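Side-chain contacts in F420-dependent methylenetetrahydromethanopterin dehydrogenase (Methanopyrus kandleri, PDB 1QV9), which catalyses the reversible reduction of methenyl-tetrahydromethanopterin to methylene-tetrahydromethanopterin with coenzyme F420, a step of methanogenesis from carbon dioxide: residues A[103-106]-A[107-110]; A[137-140]-A[141-145]; A[159-162]-A[163-166]; A[192-196]-A[197-201]. All coordinates share one frame; numbering follows the deposited sequence. Where two conformers were deposited one is given.

Contact 1 (A[103-106]-A[107-110]); sequences LKVK and DEME
The N-terminal turn of helix 106-111 is the setting, with Val105 at the N-cap and Lys106 and Glu110 one turn apart on one flank. Two backbone bonds establish the turn: Met109 N reaches Val105 O at 2.9 Å, nearly in line with the carbonyl bond, and Glu110 N reaches Lys106 O at 3.0 Å. Beside the second of these, the side chains of Lys106 and Glu110 lie alongside each other and point the same way. The lysine chain starts extended and then bends at chi3 (81°) and chi4 (55°), which turns its amine back over the glutamate; the salt bridge from Lys106 NZ to Glu110 OE2 measures 3.2 Å. The amine sits above the carboxylate plane, 43° out of it. Glu110 OE2 is also hydrogen-bonded by Tyr116 of strand 115-119. With an alanine in place of Glu110, the Lys106 amine and the Tyr116 hydroxyl would probably lose this shared acceptor, and the lysine chain would be freer to turn. On another flank, Val105 CG1 lies 3.9 Å from Glu108 OE2, hydrocarbon against a carboxylate whose other oxygen, OE1, forms a salt bridge with Arg84 of helix 78-88. Val105 has no polar side-chain group to cap the helix, and water meets the early N-H groups instead: one molecule accepts from Glu108 N at 2.9 Å and donates to Lys104 O, while a second accepts from Asp107 N at 3.1 Å. The chemistry implies a helix start whose early N-H groups are satisfied partly by solvent, with its glutamates tied through ion pairs to the residues around them.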
# COMPACT_ATOMS: atom_id res chain seq x y z
N LEU A 103 4.54 -10.44 -35.20
CA LEU A 103 4.38 -11.88 -35.45
C LEU A 103 3.87 -12.14 -36.85
O LEU A 103 4.18 -13.17 -37.46
CB LEU A 103 3.43 -12.52 -34.44
CG LEU A 103 4.08 -12.68 -33.07
CD1 LEU A 103 3.00 -13.00 -32.03
CD2 LEU A 103 5.14 -13.77 -33.12
N LYS A 104 3.07 -11.20 -37.35
CA LYS A 104 2.51 -11.30 -38.70
C LYS A 104 3.57 -11.39 -39.80
O LYS A 104 3.32 -11.95 -40.87
CB LYS A 104 1.63 -10.08 -38.98
CG LYS A 104 0.33 -10.05 -38.18
CD LYS A 104 -0.40 -8.73 -38.33
CE LYS A 104 0.29 -7.64 -37.50
NZ LYS A 104 -0.19 -6.29 -37.83
N VAL A 105 4.76 -10.83 -39.57
CA VAL A 105 5.81 -10.86 -40.59
C VAL A 105 7.05 -11.65 -40.20
O VAL A 105 8.14 -11.44 -40.72
CB VAL A 105 6.18 -9.41 -41.04
CG1 VAL A 105 5.01 -8.79 -41.75
CG2 VAL A 105 6.55 -8.53 -39.83
N LYS A 106 6.87 -12.59 -39.29
CA LYS A 106 7.95 -13.43 -38.85
C LYS A 106 8.54 -14.18 -40.06
O LYS A 106 9.76 -14.25 -40.24
CB LYS A 106 7.42 -14.42 -37.81
CG LYS A 106 8.47 -15.10 -36.98
CD LYS A 106 7.85 -15.95 -35.85
CE LYS A 106 7.39 -17.32 -36.36
NZ LYS A 106 8.46 -18.11 -37.05
N ASP A 107 7.66 -14.76 -40.88
CA ASP A 107 8.17 -15.51 -42.03
C ASP A 107 8.91 -14.58 -43.00
O ASP A 107 9.96 -14.95 -43.52
CB ASP A 107 7.03 -16.25 -42.75
CG ASP A 107 6.51 -17.43 -41.95
OD1 ASP A 107 7.27 -18.02 -41.15
OD2 ASP A 107 5.33 -17.79 -42.13
N GLU A 108 8.36 -13.39 -43.23
CA GLU A 108 9.01 -12.42 -44.11
C GLU A 108 10.39 -12.09 -43.58
O GLU A 108 11.35 -12.03 -44.34
CB GLU A 108 8.23 -11.10 -44.19
CG GLU A 108 7.06 -11.08 -45.13
CD GLU A 108 6.47 -9.67 -45.31
OE1 GLU A 108 7.22 -8.66 -45.24
OE2 GLU A 108 5.24 -9.59 -45.54
N MSE A 109 10.51 -11.85 -42.28
CA MSE A 109 11.83 -11.51 -41.76
C MSE A 109 12.83 -12.62 -41.91
O MSE A 109 13.99 -12.37 -42.22
CB MSE A 109 11.75 -11.09 -40.28
CG MSE A 109 11.09 -9.74 -40.11
SE MSE A 109 11.10 -9.05 -38.28
CE MSE A 109 9.75 -10.27 -37.50
N GLU A 110 12.39 -13.86 -41.69
CA GLU A 110 13.34 -14.97 -41.82
C GLU A 110 13.80 -15.07 -43.27
O GLU A 110 14.97 -15.29 -43.53
CB GLU A 110 12.70 -16.28 -41.34
CG GLU A 110 12.31 -16.19 -39.85
CD GLU A 110 11.70 -17.45 -39.28
OE1 GLU A 110 11.51 -18.43 -40.04
OE2 GLU A 110 11.38 -17.46 -38.07
O HOH W 1 5.53 -12.88 -43.04
O HOH W 2 4.57 -14.76 -40.36

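Contact 2 (A[137-140]-A[141-145]); sequences MAIY and NADLM
Tyr140 and Leu144 both carry their CG opposite the backbone N (chi1 178° and 173°), and this shared choice sends the ring and the isobutyl group off the same flank of helix 134-150, one turn apart. The motif is an i to i+4 aromatic-aliphatic pair in the middle of a regular alpha-helix. Its evidence is a single near approach, Tyr140 CE2 to Leu144 CD2 at 4.0 Å, the methyl meeting the ring obliquely while the two side chains slant across each other. Close to its root the same ring passes obliquely by the next residue's amide, Asn141 N lying 3.6 Å from Tyr140 CD2. The far end of the tyrosine is fixed from outside the helix, since its hydroxyl is hydrogen-bonded to Ala123 O and its ring meets that of His238, so Leu144 packs against a group whose position is already set. On another side of the helix, two alanines and Ile139 take part: Ala142 CB rests 3.4 Å from Ile139 O, and Ala138 packs on Ala149 of the second subunit, while Ile139 touches Arg252 of that subunit. Asp143, the one partly exposed residue among those in contact, lies against helix 227-257 and approaches Ile139 CG2 with OD2 at 4.3 Å. Buried polar atoms of the backbone are satisfied along the helix. Ala142 N donates to Ala138 O at 2.9 Å and Asp143 N to Ile139 O at 3.1 Å; straightest of the series is Leu144 N to Tyr140 O, 2.9 Å long with an N-H...O angle of 168°.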
# COMPACT_ATOMS: atom_id res chain seq x y z
N MSE A 137 2.01 10.00 -21.44
CA MSE A 137 2.86 9.12 -22.26
C MSE A 137 4.15 8.73 -21.50
O MSE A 137 4.69 7.65 -21.67
CB MSE A 137 3.27 9.79 -23.56
CG MSE A 137 4.38 9.04 -24.28
SE MSE A 137 5.31 10.08 -25.60
CE MSE A 137 6.39 11.22 -24.46
N ALA A 138 4.65 9.65 -20.69
CA ALA A 138 5.85 9.36 -19.87
C ALA A 138 5.50 8.48 -18.67
O ALA A 138 6.28 7.57 -18.32
CB ALA A 138 6.52 10.67 -19.39
N ILE A 139 4.34 8.70 -18.03
CA ILE A 139 3.93 7.88 -16.90
C ILE A 139 3.73 6.44 -17.36
O ILE A 139 4.16 5.49 -16.72
CB ILE A 139 2.64 8.43 -16.28
CG1 ILE A 139 2.97 9.78 -15.64
CG2 ILE A 139 2.04 7.43 -15.29
CD1 ILE A 139 1.75 10.48 -15.06
N TYR A 140 3.07 6.25 -18.51
CA TYR A 140 2.89 4.89 -19.00
C TYR A 140 4.22 4.22 -19.30
O TYR A 140 4.42 3.06 -18.95
CB TYR A 140 2.06 4.94 -20.32
CG TYR A 140 1.84 3.60 -20.97
CD1 TYR A 140 0.69 2.87 -20.67
CD2 TYR A 140 2.76 3.07 -21.87
CE1 TYR A 140 0.45 1.61 -21.28
CE2 TYR A 140 2.55 1.81 -22.48
CZ TYR A 140 1.38 1.11 -22.18
OH TYR A 140 1.16 -0.11 -22.82
N ASN A 141 5.10 4.95 -19.97
CA ASN A 141 6.42 4.37 -20.27
C ASN A 141 7.18 4.04 -18.99
O ASN A 141 7.94 3.07 -18.99
CB ASN A 141 7.22 5.26 -21.19
CG ASN A 141 6.81 5.04 -22.62
OD1 ASN A 141 5.98 5.77 -23.17
ND2 ASN A 141 7.34 3.98 -23.22
N ALA A 142 7.01 4.84 -17.94
CA ALA A 142 7.68 4.52 -16.66
C ALA A 142 7.15 3.18 -16.13
O ALA A 142 7.91 2.35 -15.65
CB ALA A 142 7.42 5.64 -15.62
N ASP A 143 5.83 2.97 -16.20
CA ASP A 143 5.28 1.73 -15.72
C ASP A 143 5.72 0.55 -16.58
O ASP A 143 6.08 -0.51 -16.03
CB ASP A 143 3.74 1.81 -15.69
CG ASP A 143 3.24 2.63 -14.51
OD1 ASP A 143 3.94 2.73 -13.46
OD2 ASP A 143 2.11 3.18 -14.61
N LEU A 144 5.69 0.73 -17.90
CA LEU A 144 6.12 -0.35 -18.79
C LEU A 144 7.60 -0.68 -18.57
O LEU A 144 7.96 -1.86 -18.53
CB LEU A 144 5.82 0.06 -20.24
CG LEU A 144 6.35 -0.89 -21.31
CD1 LEU A 144 5.76 -2.28 -21.15
CD2 LEU A 144 5.99 -0.31 -22.71
N MSE A 145 8.44 0.35 -18.40
CA MSE A 145 9.88 0.10 -18.16
C MSE A 145 10.07 -0.70 -16.88
O MSE A 145 10.90 -1.64 -16.81
CB MSE A 145 10.64 1.44 -18.06
CG MSE A 145 12.13 1.24 -17.95
SE MSE A 145 13.03 2.99 -17.95
CE MSE A 145 12.35 3.60 -19.68

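Contact 3 (A[159-162]-A[163-166]); sequences EAFD and ELIE
Glu163 begins the turn by donating its N to Glu159 O at 3.0 Å, while its CB rests against that same carbonyl oxygen. Its chain then runs extended away from the preceding turn, and its carboxylate pairs with Lys167 farther along the helix. Leu164 follows on the sheet-facing side. Its N bonds to Ala160 O at 3.2 Å, and its CD2 comes within 4.3 Å of Phe161 CD2, approaching the ring obliquely. The pair makes a single modest touch; the ring also packs on strand residues, Phe67, Val69, Ile97 and Ile117 among them. Ile165 sits more tightly on the backbone: with CG1 placed opposite its own carbonyl carbon (chi1 -76°), that methylene lies 3.3 Å from Phe161 O, the oxygen that also accepts Ile165 N at 2.9 Å. Beyond it, Ile165 CD1 runs beside Asp162 and stops 4.1 Å from OD2. This buried carboxylate is satisfied by other residues, OD2 by a salt bridge to Arg30 and OD1 by a hydrogen bond from His266, so the methyl flanks a charge already engaged. Glu166 closes the walk on the exposed side. A bend at chi2 (-52°) folds its chain back, and one water donates both to Asp162 O, at 2.8 Å, and to Glu166 OE2, at 3.0 Å, adding a second donor to the carbonyl oxygen that accepts Glu166 N; Lys169 pairs with the same carboxylate oxygen. The division is that of an amphipathic helix covering a parallel sheet in an alpha/beta domain: Phe161, Leu164 and Ile165 meet the strands, and glutamates edge the solvent side.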
# COMPACT_ATOMS: atom_id res chain seq x y z
N GLU A 159 20.99 -10.57 -22.72
CA GLU A 159 21.73 -11.80 -23.05
C GLU A 159 21.83 -12.04 -24.54
O GLU A 159 22.90 -12.41 -25.05
CB GLU A 159 21.08 -13.02 -22.40
CG GLU A 159 21.25 -13.12 -20.92
CD GLU A 159 20.59 -14.39 -20.38
OE1 GLU A 159 19.94 -15.13 -21.17
OE2 GLU A 159 20.71 -14.64 -19.17
N ALA A 160 20.73 -11.84 -25.24
CA ALA A 160 20.75 -12.05 -26.68
C ALA A 160 21.77 -11.16 -27.38
O ALA A 160 22.49 -11.59 -28.29
CB ALA A 160 19.37 -11.82 -27.28
N PHE A 161 21.82 -9.89 -26.98
CA PHE A 161 22.78 -8.98 -27.61
C PHE A 161 24.19 -9.22 -27.14
O PHE A 161 25.11 -9.05 -27.94
CB PHE A 161 22.35 -7.51 -27.39
CG PHE A 161 21.33 -7.04 -28.37
CD1 PHE A 161 20.05 -6.73 -27.96
CD2 PHE A 161 21.63 -7.01 -29.73
CE1 PHE A 161 19.05 -6.39 -28.89
CE2 PHE A 161 20.65 -6.68 -30.66
CZ PHE A 161 19.35 -6.36 -30.24
N ASP A 162 24.38 -9.63 -25.89
CA ASP A 162 25.74 -9.90 -25.42
C ASP A 162 26.32 -11.08 -26.22
O ASP A 162 27.51 -11.07 -26.55
CB ASP A 162 25.73 -10.17 -23.92
CG ASP A 162 25.82 -8.87 -23.09
OD1 ASP A 162 25.42 -8.89 -21.91
OD2 ASP A 162 26.32 -7.85 -23.62
N GLU A 163 25.50 -12.08 -26.53
CA GLU A 163 25.94 -13.23 -27.33
C GLU A 163 26.34 -12.76 -28.75
O GLU A 163 27.38 -13.16 -29.30
CB GLU A 163 24.81 -14.26 -27.43
CG GLU A 163 25.13 -15.51 -28.27
CD GLU A 163 23.90 -16.37 -28.55
OE1 GLU A 163 23.21 -16.77 -27.59
OE2 GLU A 163 23.61 -16.65 -29.74
N LEU A 164 25.53 -11.90 -29.35
CA LEU A 164 25.83 -11.38 -30.68
C LEU A 164 27.12 -10.53 -30.67
O LEU A 164 27.91 -10.57 -31.62
CB LEU A 164 24.63 -10.54 -31.16
CG LEU A 164 24.48 -10.33 -32.66
CD1 LEU A 164 24.31 -11.68 -33.38
CD2 LEU A 164 23.28 -9.41 -32.91
N ILE A 165 27.33 -9.78 -29.59
CA ILE A 165 28.52 -8.96 -29.47
C ILE A 165 29.75 -9.86 -29.40
O ILE A 165 30.79 -9.52 -29.99
CB ILE A 165 28.46 -8.05 -28.22
CG1 ILE A 165 27.50 -6.88 -28.53
CG2 ILE A 165 29.86 -7.52 -27.86
CD1 ILE A 165 27.05 -6.15 -27.33
N GLU A 166 29.66 -11.01 -28.73
CA GLU A 166 30.83 -11.87 -28.69
C GLU A 166 31.18 -12.37 -30.09
O GLU A 166 32.37 -12.44 -30.46
CB GLU A 166 30.63 -13.01 -27.70
CG GLU A 166 30.77 -12.52 -26.25
CD GLU A 166 32.07 -11.74 -26.01
OE1 GLU A 166 33.16 -12.34 -26.15
OE2 GLU A 166 32.00 -10.53 -25.69
O HOH W 3 29.27 -9.43 -25.14

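Contact 4 (A[192-196]-A[197-201]); sequences EEFEN and PYAMV
Phe194 and the first turn of helix 197-223 make the tight part of this contact, an aromatic ring laid against backbone. The ring straddles two residues: CD1 reaches Ala199 CB at 3.6 Å, and CD2 lies 3.6 Å from Met200 CA. One face has Ala199 O over its centre, 4.2 Å above the plane; on the opposite face Glu193 CG stands 3.4 Å above the plane, offset toward the rim. The phenylalanine is thus held between its own predecessor and the helix. Its first torsion (chi1 -60°) sets CG beside the backbone N and carries the ring to the Ala199-Met200 backbone. Cutting Phe194 back to an alanine would remove the ring and is likely to open a gap beside Ala199 CB and Met200 CA, seating the loop less firmly. By contrast, the polar link at the N-cap is slack. Asn196 O takes two weak bonds, from Ala199 N at 3.2 Å, poorly directed with an N-H...O angle of 124°, and from Met200 N at 3.4 Å. Pro197, with no N-H to offer, occupies the first helical position. On the solvent side is the exposed Glu195, whose side chain starts away from the helix and touches loop residues such as Asn258 and Arg276. The backbone amides of Glu195 and Asn196, however, are both held by the carboxylate of Glu255. That residue places the contact in the fold: it belongs to helix 227-257, which packs against Phe194 and Ala199, while Tyr198 turns to the third subunit, where Arg263 bonds its hydroxyl and Phe278 meets its ring edge-to-face, and Met200 touches Pro232 of the fourth subunit.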
# COMPACT_ATOMS: atom_id res chain seq x y z
N GLU A 192 16.44 -18.35 -15.04
CA GLU A 192 16.83 -18.67 -13.67
C GLU A 192 16.74 -17.36 -12.91
O GLU A 192 17.45 -17.13 -11.94
CB GLU A 192 18.27 -19.19 -13.64
CG GLU A 192 18.42 -20.51 -14.35
CD GLU A 192 17.47 -21.54 -13.79
OE1 GLU A 192 17.83 -22.22 -12.80
OE2 GLU A 192 16.34 -21.65 -14.33
N GLU A 193 15.84 -16.50 -13.35
CA GLU A 193 15.71 -15.17 -12.77
C GLU A 193 15.42 -15.08 -11.25
O GLU A 193 16.19 -14.48 -10.46
CB GLU A 193 14.61 -14.43 -13.56
CG GLU A 193 14.41 -12.92 -13.23
CD GLU A 193 15.58 -12.07 -13.67
OE1 GLU A 193 16.30 -12.45 -14.65
OE2 GLU A 193 15.76 -11.02 -13.04
N PHE A 194 14.34 -15.72 -10.83
CA PHE A 194 13.88 -15.62 -9.46
C PHE A 194 14.15 -16.77 -8.52
O PHE A 194 13.86 -17.94 -8.84
CB PHE A 194 12.35 -15.40 -9.49
CG PHE A 194 11.94 -14.13 -10.22
CD1 PHE A 194 12.11 -12.91 -9.60
CD2 PHE A 194 11.44 -14.18 -11.52
CE1 PHE A 194 11.79 -11.72 -10.28
CE2 PHE A 194 11.12 -13.01 -12.21
CZ PHE A 194 11.29 -11.78 -11.59
N GLU A 195 14.70 -16.46 -7.36
CA GLU A 195 14.92 -17.51 -6.37
C GLU A 195 13.58 -17.87 -5.71
O GLU A 195 13.28 -19.05 -5.47
CB GLU A 195 15.90 -17.04 -5.32
CG GLU A 195 16.21 -18.17 -4.33
CD GLU A 195 17.20 -17.81 -3.24
OE1 GLU A 195 18.42 -17.72 -3.53
OE2 GLU A 195 16.75 -17.63 -2.08
N ASN A 196 12.73 -16.87 -5.45
CA ASN A 196 11.43 -17.14 -4.81
C ASN A 196 10.39 -17.45 -5.89
O ASN A 196 10.22 -16.70 -6.83
CB ASN A 196 11.04 -15.91 -4.01
CG ASN A 196 9.78 -16.10 -3.25
OD1 ASN A 196 9.78 -16.36 -2.04
ND2 ASN A 196 8.68 -15.97 -3.94
N PRO A 197 9.67 -18.57 -5.75
CA PRO A 197 8.70 -18.89 -6.79
C PRO A 197 7.52 -17.93 -6.92
O PRO A 197 7.02 -17.76 -8.05
CB PRO A 197 8.31 -20.33 -6.45
CG PRO A 197 8.43 -20.40 -4.99
CD PRO A 197 9.67 -19.57 -4.67
N TYR A 198 7.08 -17.33 -5.81
CA TYR A 198 5.96 -16.37 -5.89
C TYR A 198 6.43 -15.11 -6.63
O TYR A 198 5.64 -14.45 -7.30
CB TYR A 198 5.40 -16.06 -4.51
CG TYR A 198 4.77 -17.30 -3.92
CD1 TYR A 198 3.51 -17.72 -4.34
CD2 TYR A 198 5.47 -18.11 -3.00
CE1 TYR A 198 2.95 -18.94 -3.85
CE2 TYR A 198 4.90 -19.31 -2.51
CZ TYR A 198 3.66 -19.71 -2.94
OH TYR A 198 3.16 -20.89 -2.46
N ALA A 199 7.73 -14.78 -6.55
CA ALA A 199 8.21 -13.64 -7.34
C ALA A 199 8.04 -13.97 -8.83
O ALA A 199 7.62 -13.12 -9.61
CB ALA A 199 9.71 -13.33 -7.01
N MSE A 200 8.42 -15.19 -9.26
CA MSE A 200 8.26 -15.56 -10.65
C MSE A 200 6.78 -15.48 -11.06
O MSE A 200 6.45 -14.98 -12.13
CB MSE A 200 8.77 -17.00 -10.91
CG MSE A 200 8.59 -17.38 -12.37
SE MSE A 200 9.30 -19.22 -12.64
CE MSE A 200 7.97 -20.11 -11.63
N VAL A 201 5.91 -16.01 -10.20
CA VAL A 201 4.50 -16.04 -10.53
C VAL A 201 3.90 -14.63 -10.61
O VAL A 201 3.06 -14.33 -11.50
CB VAL A 201 3.78 -16.94 -9.50
CG1 VAL A 201 2.30 -16.71 -9.53
CG2 VAL A 201 4.12 -18.42 -9.84

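Overall arrangement
All four contacts are local, within a turn or at a helix start, yet their places differ. Contact 2 is the most buried and lies across the chain's centre from contacts 1 and 3, their centres about 28 and 27 Å from its own. Contacts 1 and 3 are partly buried, belong to helices beside the parallel sheet, both meet strand 115-119 and touch no other subunit, and they mix apolar packing with salt bridges and waters. Contacts 2 and 4 share helix 227-257 as neighbour and also meet other subunits, consistent with the hexameric assembly. Contacts 1 and 4 both open helices: in contact 1 water meets early helix N-H groups, while in contact 4 Glu255 holds the loop amides just before the helix.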